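Local coordinates for GNAT family acetyltransferase (Mycobacterium smegmatis, PDB 6C30), which probably transfers the acetyl group of acetyl-CoA to an amino group, as a RimJ-type N-acetyltransferase of the GNAT family, here in its apo form, at residues 32-41 and 65-76; 94-104 and 116-125. All blocks are in the same frame, centred on the assembly; numbering follows the deposited sequence.

Contact 1 (32-41 and 65-76)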
loop_
_atom_site.group_PDB
_atom_site.type_symbol
_atom_site.label_atom_id
_atom_site.label_comp_id
_atom_site.label_asym_id
_atom_site.label_seq_id
_atom_site.Cartn_x
_atom_site.Cartn_y
_atom_site.Cartn_z
ATOM N N VAL A 32 3.164 -3.329 -10.607
ATOM C CA VAL A 32 4.424 -4.070 -10.535
ATOM C C VAL A 32 5.605 -3.106 -10.467
ATOM O O VAL A 32 5.567 -2.010 -11.047
ATOM C CB VAL A 32 4.636 -5.017 -11.754
ATOM C CG1 VAL A 32 3.635 -6.168 -11.756
ATOM C CG2 VAL A 32 4.583 -4.248 -13.066
ATOM N N ARG A 33 6.654 -3.514 -9.768
ATOM C CA ARG A 33 7.857 -2.691 -9.708
ATOM C C ARG A 33 9.086 -3.575 -9.581
ATOM O O ARG A 33 8.987 -4.771 -9.242
ATOM C CB ARG A 33 7.772 -1.689 -8.554
ATOM C CG ARG A 33 7.705 -2.332 -7.189
ATOM C CD ARG A 33 7.423 -1.274 -6.108
ATOM N NE ARG A 33 7.110 -1.945 -4.857
ATOM C CZ ARG A 33 6.073 -1.662 -4.072
ATOM N NH1 ARG A 33 5.202 -0.701 -4.370
ATOM N NH2 ARG A 33 5.911 -2.368 -2.972
ATOM N N MET A 34 10.253 -2.997 -9.857
ATOM C CA MET A 34 11.486 -3.784 -9.875
ATOM C C MET A 34 11.797 -4.475 -8.551
ATOM O O MET A 34 12.314 -5.590 -8.544
ATOM C CB MET A 34 12.685 -2.906 -10.294
ATOM C CG MET A 34 12.577 -2.372 -11.707
ATOM S SD MET A 34 12.623 -3.712 -12.909
ATOM C CE MET A 34 12.209 -2.847 -14.403
ATOM N N ARG A 35 11.464 -3.837 -7.430
ATOM C CA ARG A 35 11.753 -4.421 -6.129
ATOM C C ARG A 35 10.923 -5.670 -5.824
ATOM O O ARG A 35 11.169 -6.340 -4.826
ATOM C CB ARG A 35 11.542 -3.380 -5.027
ATOM C CG ARG A 35 12.619 -2.299 -4.980
ATOM C CD ARG A 35 13.420 -2.423 -3.697
ATOM N NE ARG A 35 14.632 -1.610 -3.695
ATOM C CZ ARG A 35 14.699 -0.361 -3.248
ATOM N NH1 ARG A 35 13.605 0.247 -2.788
ATOM N NH2 ARG A 35 15.856 0.287 -3.272
ATOM N N ASP A 36 9.980 -6.006 -6.703
ATOM C CA ASP A 36 9.217 -7.235 -6.520
ATOM C C ASP A 36 9.990 -8.494 -6.886
ATOM O O ASP A 36 9.469 -9.590 -6.696
ATOM C CB ASP A 36 7.934 -7.194 -7.352
ATOM C CG ASP A 36 6.923 -6.194 -6.824
ATOM O OD1 ASP A 36 6.848 -6.030 -5.579
ATOM O OD2 ASP A 36 6.208 -5.593 -7.661
ATOM N N ALA A 37 11.207 -8.359 -7.421
ATOM C CA ALA A 37 11.928 -9.524 -7.938
ATOM C C ALA A 37 12.036 -10.638 -6.913
ATOM O O ALA A 37 11.782 -11.804 -7.231
ATOM C CB ALA A 37 13.315 -9.125 -8.420
ATOM N N ALA A 38 12.398 -10.307 -5.679
ATOM C CA ALA A 38 12.655 -11.361 -4.706
ATOM C C ALA A 38 11.395 -12.146 -4.358
ATOM O O ALA A 38 11.429 -13.387 -4.345
ATOM C CB ALA A 38 13.282 -10.776 -3.443
ATOM N N ALA A 39 10.290 -11.453 -4.108
ATOM C CA ALA A 39 9.058 -12.139 -3.731
ATOM C C ALA A 39 8.464 -12.891 -4.917
ATOM O O ALA A 39 8.050 -14.054 -4.784
ATOM C CB ALA A 39 8.047 -11.152 -3.178
ATOM N N TRP A 40 8.416 -12.239 -6.076
ATOM C CA TRP A 40 7.911 -12.887 -7.278
ATOM C C TRP A 40 8.683 -14.174 -7.559
ATOM O O TRP A 40 8.103 -15.229 -7.778
ATOM C CB TRP A 40 8.021 -11.928 -8.462
ATOM C CG TRP A 40 7.772 -12.515 -9.810
ATOM C CD1 TRP A 40 6.567 -12.664 -10.441
ATOM C CD2 TRP A 40 8.769 -12.975 -10.732
ATOM N NE1 TRP A 40 6.753 -13.210 -11.692
ATOM C CE2 TRP A 40 8.095 -13.398 -11.899
ATOM C CE3 TRP A 40 10.167 -13.059 -10.689
ATOM C CZ2 TRP A 40 8.772 -13.907 -13.002
ATOM C CZ3 TRP A 40 10.839 -13.557 -11.794
ATOM C CH2 TRP A 40 10.136 -13.977 -12.930
ATOM N N SER A 41 10.004 -14.104 -7.521
ATOM C CA SER A 41 10.824 -15.269 -7.800
ATOM C C SER A 41 10.608 -16.349 -6.748
ATOM O O SER A 41 10.384 -17.509 -7.080
ATOM C CB SER A 41 12.307 -14.876 -7.869
ATOM O OG SER A 41 13.134 -16.022 -7.975
ATOM N N ARG A 65 13.196 -19.074 -16.091
ATOM C CA ARG A 65 12.211 -18.017 -16.278
ATOM C C ARG A 65 11.959 -17.247 -14.988
ATOM O O ARG A 65 11.788 -16.027 -15.016
ATOM C CB ARG A 65 10.894 -18.601 -16.809
ATOM C CG ARG A 65 9.725 -17.623 -16.866
ATOM C CD ARG A 65 9.962 -16.494 -17.873
ATOM N NE ARG A 65 8.762 -15.674 -18.024
ATOM C CZ ARG A 65 8.636 -14.684 -18.901
ATOM N NH1 ARG A 65 9.646 -14.377 -19.702
ATOM N NH2 ARG A 65 7.503 -13.994 -18.963
ATOM N N HIS A 66 11.942 -17.948 -13.860
ATOM C CA HIS A 66 11.535 -17.313 -12.609
ATOM C C HIS A 66 12.667 -17.068 -11.627
ATOM O O HIS A 66 12.429 -16.819 -10.446
ATOM C CB HIS A 66 10.424 -18.146 -11.962
ATOM C CG HIS A 66 9.195 -18.219 -12.805
ATOM N ND1 HIS A 66 8.919 -19.288 -13.630
ATOM C CD2 HIS A 66 8.187 -17.336 -12.987
ATOM C CE1 HIS A 66 7.792 -19.061 -14.277
ATOM N NE2 HIS A 66 7.325 -17.882 -13.903
ATOM N N ALA A 67 13.894 -17.094 -12.127
ATOM C CA ALA A 67 15.043 -16.643 -11.361
ATOM C C ALA A 67 14.909 -15.144 -11.048
ATOM O O ALA A 67 14.315 -14.394 -11.822
ATOM C CB ALA A 67 16.322 -16.914 -12.129
ATOM N N VAL A 68 15.487 -14.708 -9.935
ATOM C CA VAL A 68 15.349 -13.313 -9.515
ATOM C C VAL A 68 15.899 -12.351 -10.583
ATOM O O VAL A 68 15.354 -11.268 -10.783
ATOM C CB VAL A 68 16.032 -13.060 -8.138
ATOM C CG1 VAL A 68 17.547 -13.127 -8.226
ATOM C CG2 VAL A 68 15.605 -11.725 -7.575
ATOM N N THR A 69 16.936 -12.765 -11.299
ATOM C CA THR A 69 17.522 -11.889 -12.311
ATOM C C THR A 69 16.698 -11.829 -13.598
ATOM O O THR A 69 16.970 -11.010 -14.470
ATOM C CB THR A 69 18.956 -12.312 -12.632
ATOM O OG1 THR A 69 18.996 -13.727 -12.785
ATOM C CG2 THR A 69 19.901 -11.912 -11.487
ATOM N N SER A 70 15.658 -12.658 -13.706
ATOM C CA SER A 70 14.745 -12.581 -14.844
ATOM C C SER A 70 13.675 -11.500 -14.703
ATOM O O SER A 70 13.048 -11.119 -15.683
ATOM C CB SER A 70 14.047 -13.926 -15.048
ATOM O OG SER A 70 14.992 -14.917 -15.384
ATOM N N TRP A 71 13.433 -11.031 -13.481
ATOM C CA TRP A 71 12.332 -10.096 -13.268
ATOM C C TRP A 71 12.507 -8.735 -13.966
ATOM O O TRP A 71 11.541 -8.233 -14.531
ATOM C CB TRP A 71 12.083 -9.903 -11.765
ATOM C CG TRP A 71 10.962 -8.947 -11.458
ATOM C CD1 TRP A 71 11.069 -7.736 -10.818
ATOM C CD2 TRP A 71 9.563 -9.111 -11.763
ATOM N NE1 TRP A 71 9.839 -7.150 -10.702
ATOM C CE2 TRP A 71 8.895 -7.968 -11.277
ATOM C CE3 TRP A 71 8.816 -10.104 -12.414
ATOM C CZ2 TRP A 71 7.518 -7.792 -11.404
ATOM C CZ3 TRP A 71 7.452 -9.928 -12.544
ATOM C CH2 TRP A 71 6.814 -8.787 -12.037
ATOM N N PRO A 72 13.723 -8.132 -13.941
ATOM C CA PRO A 72 13.787 -6.790 -14.532
ATOM C C PRO A 72 13.284 -6.711 -15.981
ATOM O O PRO A 72 12.502 -5.815 -16.283
ATOM C CB PRO A 72 15.276 -6.441 -14.425
ATOM C CG PRO A 72 15.677 -7.110 -13.133
ATOM C CD PRO A 72 14.971 -8.462 -13.225
ATOM N N SER A 73 13.667 -7.645 -16.848
ATOM C CA SER A 73 13.156 -7.570 -18.218
ATOM C C SER A 73 11.651 -7.831 -18.307
ATOM O O SER A 73 10.963 -7.226 -19.122
ATOM C CB SER A 73 13.914 -8.543 -19.120
ATOM O OG SER A 73 15.243 -8.063 -19.343
ATOM N N ILE A 74 11.142 -8.722 -17.462
ATOM C CA ILE A 74 9.708 -8.993 -17.455
ATOM C C ILE A 74 8.937 -7.763 -16.973
ATOM O O ILE A 74 7.975 -7.308 -17.615
ATOM C CB ILE A 74 9.399 -10.221 -16.582
ATOM C CG1 ILE A 74 9.974 -11.479 -17.240
ATOM C CG2 ILE A 74 7.897 -10.355 -16.343
ATOM C CD1 ILE A 74 9.954 -12.709 -16.361
ATOM N N CYS A 75 9.388 -7.198 -15.858
ATOM C CA CYS A 75 8.760 -6.021 -15.301
ATOM C C CYS A 75 8.832 -4.843 -16.283
ATOM O O CYS A 75 7.851 -4.134 -16.483
ATOM C CB CYS A 75 9.425 -5.677 -13.969
ATOM S SG CYS A 75 8.642 -4.338 -13.076
ATOM N N SER A 76 10.001 -4.639 -16.889
ATOM C CA SER A 76 10.142 -3.561 -17.867
ATOM C C SER A 76 9.180 -3.742 -19.045
ATOM O O SER A 76 8.558 -2.778 -19.502
ATOM C CB SER A 76 11.584 -3.470 -18.375
ATOM O OG SER A 76 12.424 -2.835 -17.424
#
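W71 CE3 lies over one face of the W40 indole, above the middle of that ring system and 3.3 Å from W40 CD2. The two rings meet obliquely, their planes 40° apart. Both side chains leave their helices with CG anti to the backbone N, which carries each ring into the space between helix 37-46 and helix 71-83. These helices belong to the helical connection between strands 25-31 and 88-94, the place of the first two helices of a GNAT fold, and their segments here run nearly perpendicular, at 97°. The far edge of W71 is fixed by NE1, which donates to R33 O at 2.9 Å, in the plane of the indole but above that of the carbonyl; D36 N reaches the same oxygen from its opposite face. A37 CB packs on W71 CD1 and V68 CG2, while V32 CB borders W71 CZ2. M34, bent at chi2, sets SD 3.9 Å from C75 CB and obliquely beside the W71 five-membered ring, a Met-aromatic contact. At the other end of W40, H66 CD2 approaches CZ2 at 3.5 Å, completing an aromatic cluster; both H66 nitrogens are engaged, by W62 O and R44. S41 OG donates to H66 O over 2.7 Å.

Contact 2 (94-104 and 116-125)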
loop_
_atom_site.group_PDB
_atom_site.type_symbol
_atom_site.label_atom_id
_atom_site.label_comp_id
_atom_site.label_asym_id
_atom_site.label_seq_id
_atom_site.Cartn_x
_atom_site.Cartn_y
_atom_site.Cartn_z
ATOM N N LEU A 94 -1.499 -8.491 0.138
ATOM C CA LEU A 94 -2.195 -8.840 1.371
ATOM C C LEU A 94 -1.388 -8.248 2.516
ATOM O O LEU A 94 -0.224 -8.601 2.704
ATOM C CB LEU A 94 -2.328 -10.350 1.529
ATOM C CG LEU A 94 -2.950 -10.792 2.855
ATOM C CD1 LEU A 94 -4.424 -10.415 2.923
ATOM C CD2 LEU A 94 -2.741 -12.286 3.042
ATOM N N ASP A 95 -2.008 -7.333 3.258
ATOM C CA ASP A 95 -1.333 -6.638 4.364
ATOM C C ASP A 95 0.027 -6.098 3.894
ATOM O O ASP A 95 1.049 -6.200 4.577
ATOM C CB ASP A 95 -1.192 -7.565 5.582
ATOM C CG ASP A 95 -2.545 -8.078 6.079
ATOM O OD1 ASP A 95 -3.524 -7.310 6.023
ATOM O OD2 ASP A 95 -2.619 -9.259 6.500
ATOM N N GLY A 96 0.006 -5.521 2.698
ATOM C CA GLY A 96 1.174 -4.871 2.126
ATOM C C GLY A 96 2.170 -5.784 1.423
ATOM O O GLY A 96 3.123 -5.282 0.820
ATOM N N GLU A 97 1.974 -7.100 1.502
ATOM C CA GLU A 97 2.920 -8.057 0.936
ATOM C C GLU A 97 2.472 -8.569 -0.418
ATOM O O GLU A 97 1.310 -8.892 -0.611
ATOM C CB GLU A 97 3.109 -9.249 1.882
ATOM C CG GLU A 97 3.732 -8.879 3.216
ATOM C CD GLU A 97 4.014 -10.089 4.090
ATOM O OE1 GLU A 97 3.394 -11.155 3.870
ATOM O OE2 GLU A 97 4.881 -9.973 4.985
ATOM N N PHE A 98 3.418 -8.646 -1.352
ATOM C CA PHE A 98 3.201 -9.307 -2.641
ATOM C C PHE A 98 2.683 -10.724 -2.418
ATOM O O PHE A 98 3.390 -11.534 -1.808
ATOM C CB PHE A 98 4.532 -9.334 -3.403
ATOM C CG PHE A 98 4.477 -9.935 -4.807
ATOM C CD1 PHE A 98 4.774 -9.149 -5.906
ATOM C CD2 PHE A 98 4.216 -11.285 -5.019
ATOM C CE1 PHE A 98 4.760 -9.681 -7.201
ATOM C CE2 PHE A 98 4.212 -11.819 -6.309
ATOM C CZ PHE A 98 4.477 -11.008 -7.397
ATOM N N VAL A 99 1.485 -11.033 -2.912
ATOM C CA VAL A 99 0.982 -12.409 -2.820
ATOM C C VAL A 99 0.455 -12.916 -4.158
ATOM O O VAL A 99 -0.120 -14.003 -4.225
ATOM C CB VAL A 99 -0.139 -12.568 -1.748
ATOM C CG1 VAL A 99 0.405 -12.294 -0.330
ATOM C CG2 VAL A 99 -1.347 -11.705 -2.078
ATOM N N GLY A 100 0.660 -12.148 -5.226
ATOM C CA GLY A 100 0.262 -12.597 -6.549
ATOM C C GLY A 100 0.153 -11.419 -7.486
ATOM O O GLY A 100 0.599 -10.311 -7.158
ATOM N N GLN A 101 -0.464 -11.654 -8.640
ATOM C CA GLN A 101 -0.629 -10.621 -9.658
ATOM C C GLN A 101 -2.036 -10.605 -10.198
ATOM O O GLN A 101 -2.723 -11.632 -10.210
ATOM C CB GLN A 101 0.350 -10.829 -10.815
ATOM C CG GLN A 101 1.783 -10.437 -10.493
ATOM C CD GLN A 101 2.743 -10.879 -11.574
ATOM O OE1 GLN A 101 3.323 -11.966 -11.507
ATOM N NE2 GLN A 101 2.879 -10.053 -12.619
ATOM N N LEU A 102 -2.441 -9.420 -10.648
ATOM C CA LEU A 102 -3.706 -9.177 -11.318
ATOM C C LEU A 102 -3.346 -8.365 -12.560
ATOM O O LEU A 102 -2.909 -7.219 -12.446
ATOM C CB LEU A 102 -4.675 -8.421 -10.395
ATOM C CG LEU A 102 -6.140 -8.177 -10.780
ATOM C CD1 LEU A 102 -6.268 -7.193 -11.948
ATOM C CD2 LEU A 102 -6.854 -9.491 -11.068
ATOM N N THR A 103 -3.502 -8.968 -13.731
ATOM C CA THR A 103 -3.060 -8.338 -14.965
ATOM C C THR A 103 -4.226 -8.103 -15.919
ATOM O O THR A 103 -4.986 -9.028 -16.221
ATOM C CB THR A 103 -2.002 -9.203 -15.667
ATOM O OG1 THR A 103 -0.943 -9.489 -14.748
ATOM C CG2 THR A 103 -1.425 -8.488 -16.888
ATOM N N ILE A 104 -4.365 -6.862 -16.378
ATOM C CA ILE A 104 -5.287 -6.528 -17.462
ATOM C C ILE A 104 -4.486 -6.456 -18.758
ATOM O O ILE A 104 -3.446 -5.798 -18.793
ATOM C CB ILE A 104 -5.984 -5.177 -17.231
ATOM C CG1 ILE A 104 -6.492 -5.042 -15.795
ATOM C CG2 ILE A 104 -7.094 -4.964 -18.238
ATOM C CD1 ILE A 104 -7.492 -6.049 -15.439
ATOM N N TRP A 116 -8.672 -8.454 -21.533
ATOM C CA TRP A 116 -8.740 -9.650 -20.708
ATOM C C TRP A 116 -8.168 -9.359 -19.338
ATOM O O TRP A 116 -7.460 -8.367 -19.136
ATOM C CB TRP A 116 -8.031 -10.866 -21.338
ATOM C CG TRP A 116 -6.587 -10.746 -21.780
ATOM C CD1 TRP A 116 -6.141 -10.718 -23.071
ATOM C CD2 TRP A 116 -5.408 -10.734 -20.951
ATOM N NE1 TRP A 116 -4.765 -10.654 -23.098
ATOM C CE2 TRP A 116 -4.291 -10.657 -21.816
ATOM C CE3 TRP A 116 -5.190 -10.754 -19.566
ATOM C CZ2 TRP A 116 -2.978 -10.611 -21.344
ATOM C CZ3 TRP A 116 -3.872 -10.705 -19.096
ATOM C CH2 TRP A 116 -2.790 -10.639 -19.989
ATOM N N ILE A 117 -8.529 -10.219 -18.392
ATOM C CA ILE A 117 -7.996 -10.159 -17.032
ATOM C C ILE A 117 -7.448 -11.538 -16.673
ATOM O O ILE A 117 -8.016 -12.564 -17.048
ATOM C CB ILE A 117 -9.079 -9.707 -16.021
ATOM C CG1 ILE A 117 -8.458 -9.363 -14.667
ATOM C CG2 ILE A 117 -10.182 -10.759 -15.862
ATOM C CD1 ILE A 117 -9.399 -8.539 -13.824
ATOM N N GLY A 118 -6.316 -11.552 -15.982
ATOM C CA GLY A 118 -5.741 -12.786 -15.494
ATOM C C GLY A 118 -5.195 -12.553 -14.104
ATOM O O GLY A 118 -4.998 -11.409 -13.690
ATOM N N TYR A 119 -4.972 -13.632 -13.365
ATOM C CA TYR A 119 -4.538 -13.505 -11.979
ATOM C C TYR A 119 -3.834 -14.773 -11.536
ATOM O O TYR A 119 -4.023 -15.854 -12.111
ATOM C CB TYR A 119 -5.746 -13.232 -11.055
ATOM C CG TYR A 119 -6.616 -14.463 -10.906
ATOM C CD1 TYR A 119 -6.455 -15.337 -9.833
ATOM C CD2 TYR A 119 -7.560 -14.783 -11.872
ATOM C CE1 TYR A 119 -7.223 -16.488 -9.725
ATOM C CE2 TYR A 119 -8.329 -15.929 -11.776
ATOM C CZ TYR A 119 -8.151 -16.773 -10.703
ATOM O OH TYR A 119 -8.918 -17.908 -10.623
ATOM N N TRP A 120 -3.042 -14.642 -10.482
ATOM C CA TRP A 120 -2.587 -15.799 -9.725
ATOM C C TRP A 120 -2.316 -15.346 -8.300
ATOM O O TRP A 120 -1.994 -14.178 -8.049
ATOM C CB TRP A 120 -1.349 -16.445 -10.362
ATOM C CG TRP A 120 -0.103 -15.626 -10.248
ATOM C CD1 TRP A 120 0.343 -14.671 -11.124
ATOM C CD2 TRP A 120 0.861 -15.683 -9.190
ATOM N NE1 TRP A 120 1.524 -14.138 -10.668
ATOM C CE2 TRP A 120 1.866 -14.739 -9.487
ATOM C CE3 TRP A 120 0.980 -16.451 -8.030
ATOM C CZ2 TRP A 120 2.969 -14.531 -8.658
ATOM C CZ3 TRP A 120 2.073 -16.248 -7.211
ATOM C CH2 TRP A 120 3.055 -15.293 -7.530
ATOM N N VAL A 121 -2.489 -16.275 -7.365
ATOM C CA VAL A 121 -2.274 -16.031 -5.943
ATOM C C VAL A 121 -1.399 -17.146 -5.378
ATOM O O VAL A 121 -1.564 -18.308 -5.743
ATOM C CB VAL A 121 -3.627 -15.965 -5.174
ATOM C CG1 VAL A 121 -3.402 -15.875 -3.666
ATOM C CG2 VAL A 121 -4.456 -14.795 -5.647
ATOM N N ALA A 122 -0.479 -16.778 -4.492
ATOM C CA ALA A 122 0.375 -17.734 -3.790
ATOM C C ALA A 122 -0.438 -18.897 -3.223
ATOM O O ALA A 122 -1.489 -18.692 -2.606
ATOM C CB ALA A 122 1.138 -17.032 -2.680
ATOM N N SER A 123 0.063 -20.113 -3.430
ATOM C CA SER A 123 -0.693 -21.325 -3.094
ATOM C C SER A 123 -1.069 -21.417 -1.616
ATOM O O SER A 123 -2.130 -21.941 -1.277
ATOM C CB SER A 123 0.102 -22.570 -3.496
ATOM O OG SER A 123 1.254 -22.704 -2.693
ATOM N N SER A 124 -0.215 -20.902 -0.739
ATOM C CA SER A 124 -0.491 -20.963 0.698
ATOM C C SER A 124 -1.607 -20.005 1.099
ATOM O O SER A 124 -2.073 -20.026 2.242
ATOM C CB SER A 124 0.769 -20.649 1.499
ATOM O OG SER A 124 1.197 -19.323 1.272
ATOM N N ARG A 125 -2.039 -19.176 0.153
ATOM C CA ARG A 125 -3.002 -18.112 0.416
ATOM C C ARG A 125 -4.324 -18.312 -0.326
ATOM O O ARG A 125 -5.229 -17.487 -0.204
ATOM C CB ARG A 125 -2.407 -16.760 0.008
ATOM C CG ARG A 125 -1.092 -16.396 0.672
ATOM C CD ARG A 125 -1.347 -15.791 2.020
ATOM N NE ARG A 125 -0.142 -15.293 2.674
ATOM C CZ ARG A 125 -0.128 -14.919 3.947
ATOM N NH1 ARG A 125 -1.245 -15.001 4.655
ATOM N NH2 ARG A 125 0.985 -14.469 4.512
HETATM O O HOH W 1 3.564 -13.446 4.958
#
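A122 N donates to V99 O over 2.8 Å, an almost straight bond (171° at the hydrogen) tilted a little from the carbonyl plane, and the CA-H of V121 approaches the same oxygen. Farther along, Q101 OE1 accepts the indole N-H of W120 at 2.9 Å from NE1, in the ring plane but above the carbonyl plane of the amide. The amide and ring planes stand 80° apart. W120 reaches this position with CG between its backbone N and carbonyl carbon (chi1 70°), folding the indole back across the neighbouring strand. One face of the six-membered ring is thereby laid over G100, whose CA sits 3.8 Å from the ring centroid and almost on its normal, a CH-pi contact. F98 CE2 meets W120 CZ2 at 3.8 Å, the indole coming to the edge of the phenyl ring, and R44 of helix 37-46 makes a cation-pi contact with W120. Strands 97-105 and 114-121 form an antiparallel beta hairpin in the central sheet of the GNAT fold. Q101 pairs with W120 and T103 with G118 through two backbone bonds each. V99 and G100 both face I92 of strand 88-94, a classic beta bulge, and both stay hydrogen-bonded to it. On the face of L102 and I104, I117 CD1 packs against I104 CD1 at 3.5 Å and also touches L102 CD2, while helix 130-143 contributes C142 and L135. On the face of T103, the W116 ring runs alongside the threonine, its CZ3 4.0 Å from CG2. Near the L94-E97 type I' turn, the R125 guanidinium places one face against L94 CD2 at 3.5 Å. E97 OE1 is too far from R125 NH2 for a salt bridge.

Contact 1 lies toward the periphery, its centre about 17 Å from that of the chain, whereas contact 2, at about 7 Å, belongs to the central sheet. Each nonetheless mixes buried and exposed residues. Helix packing through aromatic and apolar side chains dominates contact 1, with two hydrogen bonds across it; contact 2 rests on repeated backbone bonds between strands. They meet where helix 37-46 lies on the sheet: W40 CD1 is 3.5 Å from Q101 OE1, and W40 CB is 3.8 Å from F98 CZ. Both also reach the dimer interface, where R35 of one subunit forms a salt bridge with D95 of the second subunit, in the latter's own 94-104 segment.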